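Local coordinates for protein aerobactin synthase IucC (Klebsiella pneumoniae, PDB 6CN7) that probably joins a second N-acetyl-N-hydroxylysine to the free carboxylate of its citryl intermediate, using ATP, to complete the siderophore aerobactin, at residues A[23-28]-A[55-60]; A[102-107]-A[142-147]; A[476-481]-A[531-536]. The protein carries 5 engineered substitutions. One frame throughout, in Å; residues are numbered along the deposited sequence.

Contact 1: A[23-28]-A[55-60]; sequences LEYEQV and GIWGWL
Glu24 OE1 accepts a hydrogen bond from a water 2.7 Å away, and the same water takes the backbone N-H of Leu60 at 2.9 Å, so the carboxylate reaches the 55-60 loop through one bridging molecule. With CG anti to the backbone N (chi1 -158°) and a bend at chi2, the Glu24 chain also lies across Leu60, whose CD1 is 3.8 Å from Glu24 OE1. The other carboxylate oxygen, OE2, is held by the Ala31 N-H and a salt bridge to Arg54, and Arg54 also bonds the carbonyl of Gly58. The contact sets the C-terminal end of helix 4-25, closed by a Schellman motif with Gln27 at positive phi, against the hairpin connection between strands 46-54 and 60-62, where Gly55 to Gly58 make a type I turn. Tyr25, which also touches Val488 of helix 475-499, points its ring edge at the turn, with the carbonyl oxygen of Trp57 in the ring plane beside CE1. Trp59 crosses the tyrosine side chain at about a right angle, in an offset edge-to-face pair with the indole edge toward the Tyr25 face, centroids 5.8 Å apart and planes at 77°. From helix 475-499, Arg492 makes a cation-pi contact with Trp59 and Phe493 meets it edge-to-face.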
ATOM      1  N   LEU A  23      30.382 -11.980  -4.386  1.00 44.77           N
ATOM      2  CA  LEU A  23      30.729 -12.269  -2.998  1.00 45.21           C
ATOM      3  C   LEU A  23      32.126 -12.866  -2.883  1.00 44.32           C
ATOM      4  O   LEU A  23      32.798 -12.669  -1.864  1.00 45.07           O
ATOM      5  CB  LEU A  23      29.698 -13.213  -2.376  1.00 43.42           C
ATOM      6  CG  LEU A  23      28.298 -12.629  -2.163  1.00 42.75           C
ATOM      7  CD1 LEU A  23      27.321 -13.721  -1.787  1.00 42.45           C
ATOM      8  CD2 LEU A  23      28.316 -11.550  -1.094  1.00 44.32           C
ATOM      9  N   GLU A  24      32.580 -13.593  -3.906  1.00 45.64           N
ATOM     10  CA  GLU A  24      33.952 -14.096  -3.900  1.00 48.68           C
ATOM     11  C   GLU A  24      34.941 -12.962  -4.134  1.00 50.52           C
ATOM     12  O   GLU A  24      36.039 -12.955  -3.566  1.00 49.42           O
ATOM     13  CB  GLU A  24      34.114 -15.186  -4.961  1.00 47.50           C
ATOM     14  CG  GLU A  24      35.285 -16.146  -4.718  1.00 42.08           C
ATOM     15  CD  GLU A  24      36.587 -15.680  -5.351  1.00 45.73           C
ATOM     16  OE1 GLU A  24      36.579 -14.651  -6.066  1.00 43.07           O
ATOM     17  OE2 GLU A  24      37.624 -16.350  -5.136  1.00 44.28           O
ATOM     18  N   TYR A  25      34.562 -11.990  -4.967  1.00 49.34           N
ATOM     19  CA  TYR A  25      35.400 -10.814  -5.171  1.00 49.00           C
ATOM     20  C   TYR A  25      35.462  -9.963  -3.910  1.00 46.66           C
ATOM     21  O   TYR A  25      36.501  -9.368  -3.607  1.00 45.06           O
ATOM     22  CB  TYR A  25      34.871 -10.000  -6.351  1.00 51.51           C
ATOM     23  CG  TYR A  25      35.683  -8.764  -6.644  1.00 53.85           C
ATOM     24  CD1 TYR A  25      36.985  -8.864  -7.103  1.00 54.94           C
ATOM     25  CD2 TYR A  25      35.146  -7.496  -6.462  1.00 54.20           C
ATOM     26  CE1 TYR A  25      37.734  -7.738  -7.371  1.00 56.63           C
ATOM     27  CE2 TYR A  25      35.889  -6.364  -6.728  1.00 54.95           C
ATOM     28  CZ  TYR A  25      37.184  -6.491  -7.184  1.00 56.74           C
ATOM     29  OH  TYR A  25      37.932  -5.369  -7.452  1.00 62.73           O
ATOM     30  N   GLU A  26      34.359  -9.892  -3.165  1.00 48.89           N
ATOM     31  CA  GLU A  26      34.332  -9.198  -1.883  1.00 53.11           C
ATOM     32  C   GLU A  26      34.994  -9.994  -0.765  1.00 52.89           C
ATOM     33  O   GLU A  26      35.061  -9.502   0.365  1.00 53.58           O
ATOM     34  CB  GLU A  26      32.887  -8.875  -1.494  1.00 59.77           C
ATOM     35  CG  GLU A  26      32.236  -7.800  -2.351  1.00 68.12           C
ATOM     36  CD  GLU A  26      32.901  -6.446  -2.192  1.00 82.95           C
ATOM     37  OE1 GLU A  26      33.577  -6.230  -1.164  1.00 88.78           O
ATOM     38  OE2 GLU A  26      32.750  -5.598  -3.096  1.00 88.67           O
ATOM     39  N   GLN A  27      35.471 -11.206  -1.049  1.00 56.65           N
ATOM     40  CA  GLN A  27      36.196 -12.045  -0.100  1.00 57.85           C
ATOM     41  C   GLN A  27      35.310 -12.587   1.015  1.00 56.40           C
ATOM     42  O   GLN A  27      35.820 -13.006   2.061  1.00 60.88           O
ATOM     43  CB  GLN A  27      37.394 -11.301   0.501  1.00 64.17           C
ATOM     44  CG  GLN A  27      38.493 -11.013  -0.508  1.00 71.51           C
ATOM     45  CD  GLN A  27      39.704 -10.356   0.117  1.00 80.64           C
ATOM     46  OE1 GLN A  27      39.589  -9.596   1.081  1.00 82.57           O
ATOM     47  NE2 GLN A  27      40.881 -10.652  -0.424  1.00 84.62           N
ATOM     48  N   VAL A  28      33.988 -12.597   0.822  1.00 51.34           N
ATOM     49  CA  VAL A  28      33.114 -13.321   1.740  1.00 49.43           C
ATOM     50  C   VAL A  28      33.519 -14.787   1.798  1.00 53.67           C
ATOM     51  O   VAL A  28      33.428 -15.429   2.852  1.00 59.20           O
ATOM     52  CB  VAL A  28      31.642 -13.148   1.315  1.00 48.26           C
ATOM     53  CG1 VAL A  28      30.717 -14.005   2.177  1.00 48.45           C
ATOM     54  CG2 VAL A  28      31.244 -11.681   1.399  1.00 46.66           C
ATOM     55  N   GLY A  55      39.299 -12.505 -14.116  1.00 48.65           N
ATOM     56  CA  GLY A  55      39.737 -11.338 -14.849  1.00 46.29           C
ATOM     57  C   GLY A  55      40.814 -10.554 -14.121  1.00 47.35           C
ATOM     58  O   GLY A  55      41.288 -10.922 -13.046  1.00 46.20           O
ATOM     59  N   ILE A  56      41.189  -9.426 -14.730  1.00 45.82           N
ATOM     60  CA  ILE A  56      42.321  -8.647 -14.237  1.00 46.13           C
ATOM     61  C   ILE A  56      42.031  -7.989 -12.895  1.00 42.43           C
ATOM     62  O   ILE A  56      42.966  -7.608 -12.183  1.00 43.88           O
ATOM     63  CB  ILE A  56      42.732  -7.586 -15.276  1.00 50.84           C
ATOM     64  CG1 ILE A  56      44.067  -6.951 -14.882  1.00 53.56           C
ATOM     65  CG2 ILE A  56      41.651  -6.512 -15.416  1.00 52.31           C
ATOM     66  CD1 ILE A  56      44.703  -6.127 -15.982  1.00 52.23           C
ATOM     67  N   TRP A  57      40.760  -7.833 -12.525  1.00 39.17           N
ATOM     68  CA  TRP A  57      40.421  -7.260 -11.230  1.00 40.46           C
ATOM     69  C   TRP A  57      40.436  -8.283 -10.104  1.00 45.37           C
ATOM     70  O   TRP A  57      40.328  -7.893  -8.937  1.00 50.23           O
ATOM     71  CB  TRP A  57      39.042  -6.603 -11.295  1.00 41.35           C
ATOM     72  CG  TRP A  57      39.029  -5.352 -12.110  1.00 41.94           C
ATOM     73  CD1 TRP A  57      38.660  -5.226 -13.415  1.00 45.17           C
ATOM     74  CD2 TRP A  57      39.416  -4.046 -11.674  1.00 42.18           C
ATOM     75  NE1 TRP A  57      38.788  -3.921 -13.820  1.00 44.02           N
ATOM     76  CE2 TRP A  57      39.251  -3.174 -12.768  1.00 45.04           C
ATOM     77  CE3 TRP A  57      39.886  -3.528 -10.464  1.00 45.43           C
ATOM     78  CZ2 TRP A  57      39.538  -1.813 -12.689  1.00 45.25           C
ATOM     79  CZ3 TRP A  57      40.173  -2.179 -10.387  1.00 45.48           C
ATOM     80  CH2 TRP A  57      39.996  -1.336 -11.492  1.00 43.82           C
ATOM     81  N   GLY A  58      40.585  -9.567 -10.417  1.00 43.70           N
ATOM     82  CA  GLY A  58      40.400 -10.613  -9.436  1.00 47.44           C
ATOM     83  C   GLY A  58      38.980 -11.119  -9.340  1.00 49.19           C
ATOM     84  O   GLY A  58      38.680 -11.912  -8.440  1.00 54.30           O
ATOM     85  N   TRP A  59      38.102 -10.689 -10.240  1.00 44.61           N
ATOM     86  CA  TRP A  59      36.690 -11.040 -10.208  1.00 42.92           C
ATOM     87  C   TRP A  59      36.414 -12.130 -11.235  1.00 45.35           C
ATOM     88  O   TRP A  59      36.878 -12.043 -12.377  1.00 42.55           O
ATOM     89  CB  TRP A  59      35.841  -9.800 -10.487  1.00 42.06           C
ATOM     90  CG  TRP A  59      34.395 -10.076 -10.701  1.00 41.97           C
ATOM     91  CD1 TRP A  59      33.512 -10.582  -9.796  1.00 44.27           C
ATOM     92  CD2 TRP A  59      33.648  -9.835 -11.898  1.00 40.11           C
ATOM     93  NE1 TRP A  59      32.262 -10.684 -10.357  1.00 41.55           N
ATOM     94  CE2 TRP A  59      32.319 -10.230 -11.648  1.00 38.37           C
ATOM     95  CE3 TRP A  59      33.977  -9.328 -13.159  1.00 43.84           C
ATOM     96  CZ2 TRP A  59      31.321 -10.137 -12.611  1.00 36.90           C
ATOM     97  CZ3 TRP A  59      32.981  -9.235 -14.115  1.00 42.48           C
ATOM     98  CH2 TRP A  59      31.670  -9.637 -13.836  1.00 38.43           C
ATOM     99  N   LEU A  60      35.659 -13.150 -10.825  1.00 48.32           N
ATOM    100  CA  LEU A  60      35.428 -14.322 -11.661  1.00 46.56           C
ATOM    101  C   LEU A  60      34.384 -14.056 -12.738  1.00 45.67           C
ATOM    102  O   LEU A  60      33.379 -13.381 -12.500  1.00 46.41           O
ATOM    103  CB  LEU A  60      34.973 -15.499 -10.800  1.00 45.40           C
ATOM    104  CG  LEU A  60      35.992 -16.054  -9.804  1.00 46.47           C
ATOM    105  CD1 LEU A  60      35.301 -16.943  -8.785  1.00 48.44           C
ATOM    106  CD2 LEU A  60      37.083 -16.821 -10.535  1.00 43.85           C
TER
HETATM  107  O   HOH W   1      35.206 -13.280  -7.990  1.00 36.66           O

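Contact 2: A[102-107]-A[142-147]; sequences YATLLG and AFNKGR
Helix 91-114 runs past a type I turn, Phe143 to Gly146, with the two backbones closest at Thr104 and Lys145, whose CA atoms are 4.7 Å apart. Thr104 sits at the middle of the contact. Its OG1, beside its own backbone N at chi1 -59°, sits among the backbone atoms of the turn, 3.2 Å from Phe143 CA and 3.4 Å from Phe143 CB. There Thr104 OG1 accepts a weak hydrogen bond from Lys145 N at 3.4 Å, with an N-H...O angle of 157°. The hydroxyl also bonds the Asp100 carbonyl one turn back in its own helix, so it links the helix backbone to the turn. Thr104 CG2 meets Asn144 OD1 at 3.7 Å, the two side chains crossing at about a right angle, while Asn144 ND2 bonds the His138 carbonyl.

Lys145 lies along the helix. Its chain is extended as far as CE, and Lys145 CD rests 3.8 Å from Gly107 CA, close packing against a residue with no side chain. A bend at chi4 (68°) then turns NZ to a salt bridge with Asp108, a bond to the Ser136 carbonyl and a weak one to Asn144 OD1. The ammonium of this buried lysine is therefore well supplied with acceptors, which would favour its charged form. On the Gly146 side, Ala103 CB touches Lys145 O at 3.8 Å. Ala240 and Ile236 of the second subunit pack on Tyr102 and Leu106. This is a helix-to-loop packing in which a threonine hydroxyl reaches into a beta turn, joining helix 91-114 to the segment leading into helix 152-158.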
ATOM      1  N   TYR A 102      13.074 -12.291  -5.061  1.00 45.08           N
ATOM      2  CA  TYR A 102      12.023 -12.651  -6.002  1.00 45.50           C
ATOM      3  C   TYR A 102      11.588 -11.453  -6.834  1.00 44.19           C
ATOM      4  O   TYR A 102      11.182 -11.618  -7.990  1.00 44.36           O
ATOM      5  CB  TYR A 102      10.835 -13.263  -5.260  1.00 44.47           C
ATOM      6  CG  TYR A 102      11.090 -14.688  -4.817  1.00 43.67           C
ATOM      7  CD1 TYR A 102      11.173 -15.715  -5.746  1.00 44.90           C
ATOM      8  CD2 TYR A 102      11.257 -15.007  -3.473  1.00 46.81           C
ATOM      9  CE1 TYR A 102      11.411 -17.019  -5.356  1.00 43.89           C
ATOM     10  CE2 TYR A 102      11.494 -16.314  -3.073  1.00 44.07           C
ATOM     11  CZ  TYR A 102      11.570 -17.313  -4.021  1.00 44.75           C
ATOM     12  OH  TYR A 102      11.806 -18.614  -3.637  1.00 51.90           O
ATOM     13  N   ALA A 103      11.674 -10.244  -6.278  1.00 42.48           N
ATOM     14  CA  ALA A 103      11.460  -9.054  -7.093  1.00 40.94           C
ATOM     15  C   ALA A 103      12.478  -8.970  -8.223  1.00 41.70           C
ATOM     16  O   ALA A 103      12.151  -8.507  -9.322  1.00 40.77           O
ATOM     17  CB  ALA A 103      11.529  -7.796  -6.226  1.00 36.84           C
ATOM     18  N   THR A 104      13.713  -9.416  -7.975  1.00 40.05           N
ATOM     19  CA  THR A 104      14.738  -9.384  -9.014  1.00 43.14           C
ATOM     20  C   THR A 104      14.471 -10.436 -10.083  1.00 40.97           C
ATOM     21  O   THR A 104      14.606 -10.158 -11.281  1.00 41.88           O
ATOM     22  CB  THR A 104      16.124  -9.585  -8.396  1.00 45.50           C
ATOM     23  OG1 THR A 104      16.376  -8.553  -7.434  1.00 49.36           O
ATOM     24  CG2 THR A 104      17.212  -9.540  -9.469  1.00 44.00           C
ATOM     25  N   LEU A 105      14.096 -11.649  -9.673  1.00 39.15           N
ATOM     26  CA  LEU A 105      13.802 -12.692 -10.648  1.00 43.17           C
ATOM     27  C   LEU A 105      12.610 -12.312 -11.517  1.00 41.59           C
ATOM     28  O   LEU A 105      12.599 -12.583 -12.723  1.00 43.75           O
ATOM     29  CB  LEU A 105      13.548 -14.019  -9.932  1.00 44.41           C
ATOM     30  CG  LEU A 105      14.719 -14.571  -9.113  1.00 46.56           C
ATOM     31  CD1 LEU A 105      14.315 -15.864  -8.420  1.00 46.18           C
ATOM     32  CD2 LEU A 105      15.938 -14.804  -9.992  1.00 45.36           C
ATOM     33  N   LEU A 106      11.592 -11.690 -10.922  1.00 42.69           N
ATOM     34  CA  LEU A 106      10.457 -11.221 -11.707  1.00 43.58           C
ATOM     35  C   LEU A 106      10.910 -10.233 -12.773  1.00 41.45           C
ATOM     36  O   LEU A 106      10.519 -10.341 -13.941  1.00 41.31           O
ATOM     37  CB  LEU A 106       9.410 -10.588 -10.789  1.00 40.31           C
ATOM     38  CG  LEU A 106       8.563 -11.569  -9.974  1.00 43.83           C
ATOM     39  CD1 LEU A 106       7.748 -10.830  -8.926  1.00 46.28           C
ATOM     40  CD2 LEU A 106       7.645 -12.377 -10.882  1.00 44.12           C
ATOM     41  N   GLY A 107      11.740  -9.262 -12.388  1.00 42.53           N
ATOM     42  CA  GLY A 107      12.232  -8.295 -13.355  1.00 42.34           C
ATOM     43  C   GLY A 107      13.125  -8.929 -14.403  1.00 42.75           C
ATOM     44  O   GLY A 107      13.046  -8.593 -15.587  1.00 46.33           O
ATOM     45  N   ALA A 142      23.425  -7.932  -5.571  1.00 41.65           N
ATOM     46  CA  ALA A 142      22.872  -9.243  -5.900  1.00 41.52           C
ATOM     47  C   ALA A 142      21.412  -9.148  -6.328  1.00 39.59           C
ATOM     48  O   ALA A 142      21.007  -9.772  -7.315  1.00 41.15           O
ATOM     49  CB  ALA A 142      23.022 -10.176  -4.698  1.00 45.35           C
ATOM     50  N   PHE A 143      20.606  -8.382  -5.598  1.00 37.61           N
ATOM     51  CA  PHE A 143      19.181  -8.229  -5.879  1.00 41.94           C
ATOM     52  C   PHE A 143      18.941  -6.780  -6.293  1.00 42.41           C
ATOM     53  O   PHE A 143      18.420  -5.970  -5.528  1.00 49.84           O
ATOM     54  CB  PHE A 143      18.355  -8.614  -4.650  1.00 44.78           C
ATOM     55  CG  PHE A 143      18.767  -9.920  -4.028  1.00 43.23           C
ATOM     56  CD1 PHE A 143      19.058 -11.019  -4.819  1.00 45.89           C
ATOM     57  CD2 PHE A 143      18.879 -10.043  -2.655  1.00 46.27           C
ATOM     58  CE1 PHE A 143      19.443 -12.220  -4.250  1.00 45.02           C
ATOM     59  CE2 PHE A 143      19.263 -11.241  -2.079  1.00 45.74           C
ATOM     60  CZ  PHE A 143      19.544 -12.331  -2.877  1.00 46.15           C
ATOM     61  N   ASN A 144      19.325  -6.454  -7.526  1.00 38.89           N
ATOM     62  CA  ASN A 144      19.350  -5.062  -7.961  1.00 36.04           C
ATOM     63  C   ASN A 144      17.979  -4.518  -8.341  1.00 34.87           C
ATOM     64  O   ASN A 144      17.891  -3.354  -8.744  1.00 39.52           O
ATOM     65  CB  ASN A 144      20.314  -4.891  -9.139  1.00 35.12           C
ATOM     66  CG  ASN A 144      19.897  -5.682 -10.362  1.00 36.40           C
ATOM     67  OD1 ASN A 144      18.847  -6.321 -10.377  1.00 39.35           O
ATOM     68  ND2 ASN A 144      20.721  -5.633 -11.403  1.00 36.90           N
ATOM     69  N   LYS A 145      16.912  -5.311  -8.231  1.00 36.64           N
ATOM     70  CA  LYS A 145      15.559  -4.814  -8.465  1.00 40.21           C
ATOM     71  C   LYS A 145      14.665  -4.964  -7.243  1.00 42.97           C
ATOM     72  O   LYS A 145      13.454  -4.734  -7.343  1.00 43.65           O
ATOM     73  CB  LYS A 145      14.925  -5.525  -9.662  1.00 43.59           C
ATOM     74  CG  LYS A 145      15.626  -5.259 -10.980  1.00 42.74           C
ATOM     75  CD  LYS A 145      14.987  -6.052 -12.102  1.00 47.84           C
ATOM     76  CE  LYS A 145      15.836  -6.012 -13.357  1.00 51.40           C
ATOM     77  NZ  LYS A 145      17.116  -6.749 -13.169  1.00 48.64           N
ATOM     78  N   GLY A 146      15.217  -5.352  -6.099  1.00 47.65           N
ATOM     79  CA  GLY A 146      14.444  -5.333  -4.873  1.00 49.50           C
ATOM     80  C   GLY A 146      14.158  -3.905  -4.448  1.00 49.43           C
ATOM     81  O   GLY A 146      15.008  -3.021  -4.549  1.00 52.99           O
ATOM     82  N   ARG A 147      12.928  -3.673  -3.996  1.00 48.27           N
ATOM     83  CA  ARG A 147      12.508  -2.334  -3.594  1.00 47.77           C
ATOM     84  C   ARG A 147      11.523  -2.491  -2.444  1.00 48.95           C
ATOM     85  O   ARG A 147      10.392  -2.946  -2.648  1.00 45.91           O
ATOM     86  CB  ARG A 147      11.898  -1.580  -4.772  1.00 52.07           C
ATOM     87  CG  ARG A 147      12.809  -1.537  -6.007  1.00 52.88           C
ATOM     88  CD  ARG A 147      12.085  -1.042  -7.235  1.00 53.62           C
ATOM     89  NE  ARG A 147      12.972  -0.924  -8.398  1.00 53.69           N
ATOM     90  CZ  ARG A 147      13.090  -1.828  -9.371  1.00 47.73           C
ATOM     91  NH1 ARG A 147      12.377  -2.948  -9.354  1.00 46.77           N
ATOM     92  NH2 ARG A 147      13.923  -1.607 -10.380  1.00 42.84           N
TER

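Contact 3: A[476-481]-A[531-536]; sequences DYLIHD and ALFSLF
A small hydrophobic core lies between helix 475-499 and the chain just beyond helix 527-532, within the part of the protein that matches the FhuF-like family, and Ile479 and Phe533 are at its middle. Phe533 is the first residue after helix 527-532 to leave helical geometry. Ile479 does most of the touching through one atom. Ile479 CD1 meets Phe533 CA at 3.5 Å and Phe533 CB at 3.6 Å, so the methyl is set against the backbone and the root of the phenylalanine rather than over its ring. With respect to the ring, the methyl sits at the edge, near the plane. CG1 of Ile479 lies beside the backbone N (chi1 -71°), and a second turn at chi2 (-64°) carries CD1 out to this spot. Ile479 CD1 also reaches on to Leu535 CD2 at 4.3 Å.

One residue earlier, Leu478 CD1 approaches Phe533 CE1 obliquely at 4.4 Å. Leu414 of helix 395-417 and Val452 of strand 449-452 touch both Leu478 and Phe533, and Phe456 also packs on Phe533. Beyond the phenylalanine, Ser534 makes an ST turn, Ser534 OG accepting from Phe536 N at 3.2 Å. The carbonyls of Phe533 and Leu535 are taken by Tyr411 and Asn571. No hydrogen bond links the two segments directly, so their hold on each other rests on apolar packing, while Phe536 N is satisfied by the loop's own serine and the carbonyls of Phe533 and Leu535 by side chains from other parts of the chain.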
ATOM      1  N   ASP A 476      42.768  10.498  -0.329  1.00 59.93           N
ATOM      2  CA  ASP A 476      42.568   9.055  -0.435  1.00 59.84           C
ATOM      3  C   ASP A 476      41.094   8.679  -0.354  1.00 61.92           C
ATOM      4  O   ASP A 476      40.689   7.650  -0.905  1.00 66.65           O
ATOM      5  CB  ASP A 476      43.361   8.331   0.654  1.00 63.84           C
ATOM      6  CG  ASP A 476      44.838   8.220   0.322  1.00 70.49           C
ATOM      7  OD1 ASP A 476      45.299   8.935  -0.594  1.00 71.22           O
ATOM      8  OD2 ASP A 476      45.538   7.413   0.970  1.00 72.88           O
ATOM      9  N   TYR A 477      40.279   9.487   0.330  1.00 62.62           N
ATOM     10  CA  TYR A 477      38.837   9.253   0.324  1.00 60.48           C
ATOM     11  C   TYR A 477      38.255   9.445  -1.072  1.00 58.54           C
ATOM     12  O   TYR A 477      37.352   8.706  -1.484  1.00 57.51           O
ATOM     13  CB  TYR A 477      38.138  10.198   1.306  1.00 62.02           C
ATOM     14  CG  TYR A 477      37.853   9.632   2.681  1.00 64.91           C
ATOM     15  CD1 TYR A 477      36.987   8.559   2.851  1.00 65.23           C
ATOM     16  CD2 TYR A 477      38.422  10.200   3.815  1.00 66.74           C
ATOM     17  CE1 TYR A 477      36.716   8.052   4.113  1.00 66.15           C
ATOM     18  CE2 TYR A 477      38.151   9.706   5.077  1.00 69.81           C
ATOM     19  CZ  TYR A 477      37.300   8.629   5.221  1.00 69.79           C
ATOM     20  OH  TYR A 477      37.035   8.135   6.477  1.00 73.83           O
ATOM     21  N   LEU A 478      38.759  10.431  -1.817  1.00 58.97           N
ATOM     22  CA  LEU A 478      38.109  10.841  -3.057  1.00 61.58           C
ATOM     23  C   LEU A 478      38.525   9.995  -4.250  1.00 63.31           C
ATOM     24  O   LEU A 478      37.760   9.884  -5.213  1.00 68.53           O
ATOM     25  CB  LEU A 478      38.410  12.315  -3.336  1.00 64.82           C
ATOM     26  CG  LEU A 478      37.860  13.308  -2.308  1.00 70.65           C
ATOM     27  CD1 LEU A 478      38.276  14.721  -2.671  1.00 73.02           C
ATOM     28  CD2 LEU A 478      36.343  13.209  -2.202  1.00 70.94           C
ATOM     29  N   ILE A 479      39.719   9.400  -4.222  1.00 64.78           N
ATOM     30  CA  ILE A 479      40.125   8.523  -5.318  1.00 67.09           C
ATOM     31  C   ILE A 479      39.090   7.429  -5.537  1.00 64.62           C
ATOM     32  O   ILE A 479      38.760   7.086  -6.678  1.00 60.57           O
ATOM     33  CB  ILE A 479      41.521   7.931  -5.035  1.00 72.06           C
ATOM     34  CG1 ILE A 479      42.596   9.010  -5.173  1.00 71.72           C
ATOM     35  CG2 ILE A 479      41.829   6.759  -5.975  1.00 75.40           C
ATOM     36  CD1 ILE A 479      42.725   9.584  -6.574  1.00 72.19           C
ATOM     37  N   HIS A 480      38.559   6.868  -4.449  1.00 68.24           N
ATOM     38  CA  HIS A 480      37.643   5.736  -4.576  1.00 70.10           C
ATOM     39  C   HIS A 480      36.400   6.116  -5.370  1.00 70.08           C
ATOM     40  O   HIS A 480      35.879   5.307  -6.147  1.00 65.41           O
ATOM     41  CB  HIS A 480      37.267   5.213  -3.193  1.00 73.07           C
ATOM     42  CG  HIS A 480      38.416   4.599  -2.458  1.00 78.30           C
ATOM     43  ND1 HIS A 480      38.877   3.329  -2.726  1.00 78.73           N
ATOM     44  CD2 HIS A 480      39.212   5.089  -1.478  1.00 78.78           C
ATOM     45  CE1 HIS A 480      39.900   3.058  -1.938  1.00 79.25           C
ATOM     46  NE2 HIS A 480      40.124   4.110  -1.171  1.00 80.09           N
ATOM     47  N   ASP A 481      35.904   7.343  -5.188  1.00 73.66           N
ATOM     48  CA  ASP A 481      34.788   7.814  -6.002  1.00 80.22           C
ATOM     49  C   ASP A 481      35.063   7.609  -7.485  1.00 81.01           C
ATOM     50  O   ASP A 481      34.125   7.485  -8.282  1.00 83.47           O
ATOM     51  CB  ASP A 481      34.507   9.297  -5.715  1.00 86.82           C
ATOM     52  CG  ASP A 481      33.216   9.514  -4.934  1.00 89.72           C
ATOM     53  OD1 ASP A 481      32.547   8.519  -4.587  1.00 89.04           O
ATOM     54  OD2 ASP A 481      32.868  10.687  -4.667  1.00 89.89           O
ATOM     55  N   ALA A 531      50.225  13.648  -8.051  1.00 57.41           N
ATOM     56  CA  ALA A 531      50.769  12.823  -6.977  1.00 57.22           C
ATOM     57  C   ALA A 531      49.765  12.690  -5.840  1.00 59.98           C
ATOM     58  O   ALA A 531      49.668  11.634  -5.202  1.00 61.91           O
ATOM     59  CB  ALA A 531      52.080  13.418  -6.467  1.00 51.18           C
ATOM     60  N   LEU A 532      49.005  13.752  -5.577  1.00 58.15           N
ATOM     61  CA  LEU A 532      48.013  13.722  -4.508  1.00 57.93           C
ATOM     62  C   LEU A 532      46.826  12.838  -4.868  1.00 54.83           C
ATOM     63  O   LEU A 532      46.191  12.267  -3.973  1.00 51.97           O
ATOM     64  CB  LEU A 532      47.550  15.147  -4.203  1.00 64.59           C
ATOM     65  CG  LEU A 532      46.598  15.341  -3.024  1.00 68.65           C
ATOM     66  CD1 LEU A 532      47.274  14.985  -1.710  1.00 70.20           C
ATOM     67  CD2 LEU A 532      46.097  16.775  -2.998  1.00 71.25           C
ATOM     68  N   PHE A 533      46.510  12.716  -6.158  1.00 55.30           N
ATOM     69  CA  PHE A 533      45.412  11.866  -6.608  1.00 57.08           C
ATOM     70  C   PHE A 533      45.907  10.817  -7.597  1.00 60.47           C
ATOM     71  O   PHE A 533      45.443  10.777  -8.742  1.00 64.01           O
ATOM     72  CB  PHE A 533      44.313  12.702  -7.272  1.00 57.09           C
ATOM     73  CG  PHE A 533      43.658  13.695  -6.360  1.00 56.71           C
ATOM     74  CD1 PHE A 533      42.848  13.274  -5.319  1.00 61.11           C
ATOM     75  CD2 PHE A 533      43.827  15.053  -6.564  1.00 56.21           C
ATOM     76  CE1 PHE A 533      42.235  14.190  -4.483  1.00 60.63           C
ATOM     77  CE2 PHE A 533      43.218  15.975  -5.736  1.00 59.14           C
ATOM     78  CZ  PHE A 533      42.420  15.544  -4.694  1.00 57.90           C
ATOM     79  N   SER A 534      46.835   9.963  -7.176  1.00 59.53           N
ATOM     80  CA  SER A 534      47.489   9.048  -8.103  1.00 57.31           C
ATOM     81  C   SER A 534      46.604   7.844  -8.393  1.00 54.29           C
ATOM     82  O   SER A 534      46.094   7.195  -7.473  1.00 55.99           O
ATOM     83  CB  SER A 534      48.830   8.585  -7.542  1.00 57.79           C
ATOM     84  OG  SER A 534      49.367   7.535  -8.330  1.00 57.20           O
ATOM     85  N   LEU A 535      46.427   7.546  -9.679  1.00 49.45           N
ATOM     86  CA  LEU A 535      45.701   6.366 -10.125  1.00 42.28           C
ATOM     87  C   LEU A 535      46.631   5.221 -10.496  1.00 43.50           C
ATOM     88  O   LEU A 535      46.167   4.210 -11.033  1.00 48.74           O
ATOM     89  CB  LEU A 535      44.814   6.715 -11.322  1.00 42.21           C
ATOM     90  CG  LEU A 535      43.739   7.775 -11.080  1.00 45.79           C
ATOM     91  CD1 LEU A 535      43.123   8.207 -12.402  1.00 46.84           C
ATOM     92  CD2 LEU A 535      42.670   7.246 -10.134  1.00 47.19           C
ATOM     93  N   PHE A 536      47.931   5.349 -10.219  1.00 45.89           N
ATOM     94  CA  PHE A 536      48.918   4.358 -10.631  1.00 52.23           C
ATOM     95  C   PHE A 536      49.693   3.780  -9.451  1.00 55.47           C
ATOM     96  O   PHE A 536      50.774   3.215  -9.644  1.00 55.09           O
ATOM     97  CB  PHE A 536      49.877   4.969 -11.652  1.00 53.57           C
ATOM     98  CG  PHE A 536      49.210   5.369 -12.936  1.00 52.75           C
ATOM     99  CD1 PHE A 536      48.648   6.627 -13.079  1.00 51.61           C
ATOM    100  CD2 PHE A 536      49.131   4.481 -13.996  1.00 54.11           C
ATOM    101  CE1 PHE A 536      48.029   6.994 -14.257  1.00 53.32           C
ATOM    102  CE2 PHE A 536      48.515   4.843 -15.174  1.00 53.97           C
ATOM    103  CZ  PHE A 536      47.962   6.100 -15.306  1.00 52.43           C
TER

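Overall arrangement
All three contacts are largely buried, and in each a helix meets a non-helical piece of chain; contact 2 lies nearer the chain's centre, about 16 Å from it, against about 22 Å for the centres of contacts 1 and 3. Helix 475-499 links contacts 1 and 3: its residues 476-481 belong to contact 3, while residues further along pack on the tryptophans of contact 1. Helix 4-25, which ends in contact 1, likewise flanks contact 2, touching Leu105 and Asn144. Of the three, contact 2 is the one that the second subunit reaches. The chemistry differs: aromatic packing with a water bridge in contact 1, a threonine-to-turn bond and lysine packing in contact 2, and purely apolar contacts in contact 3.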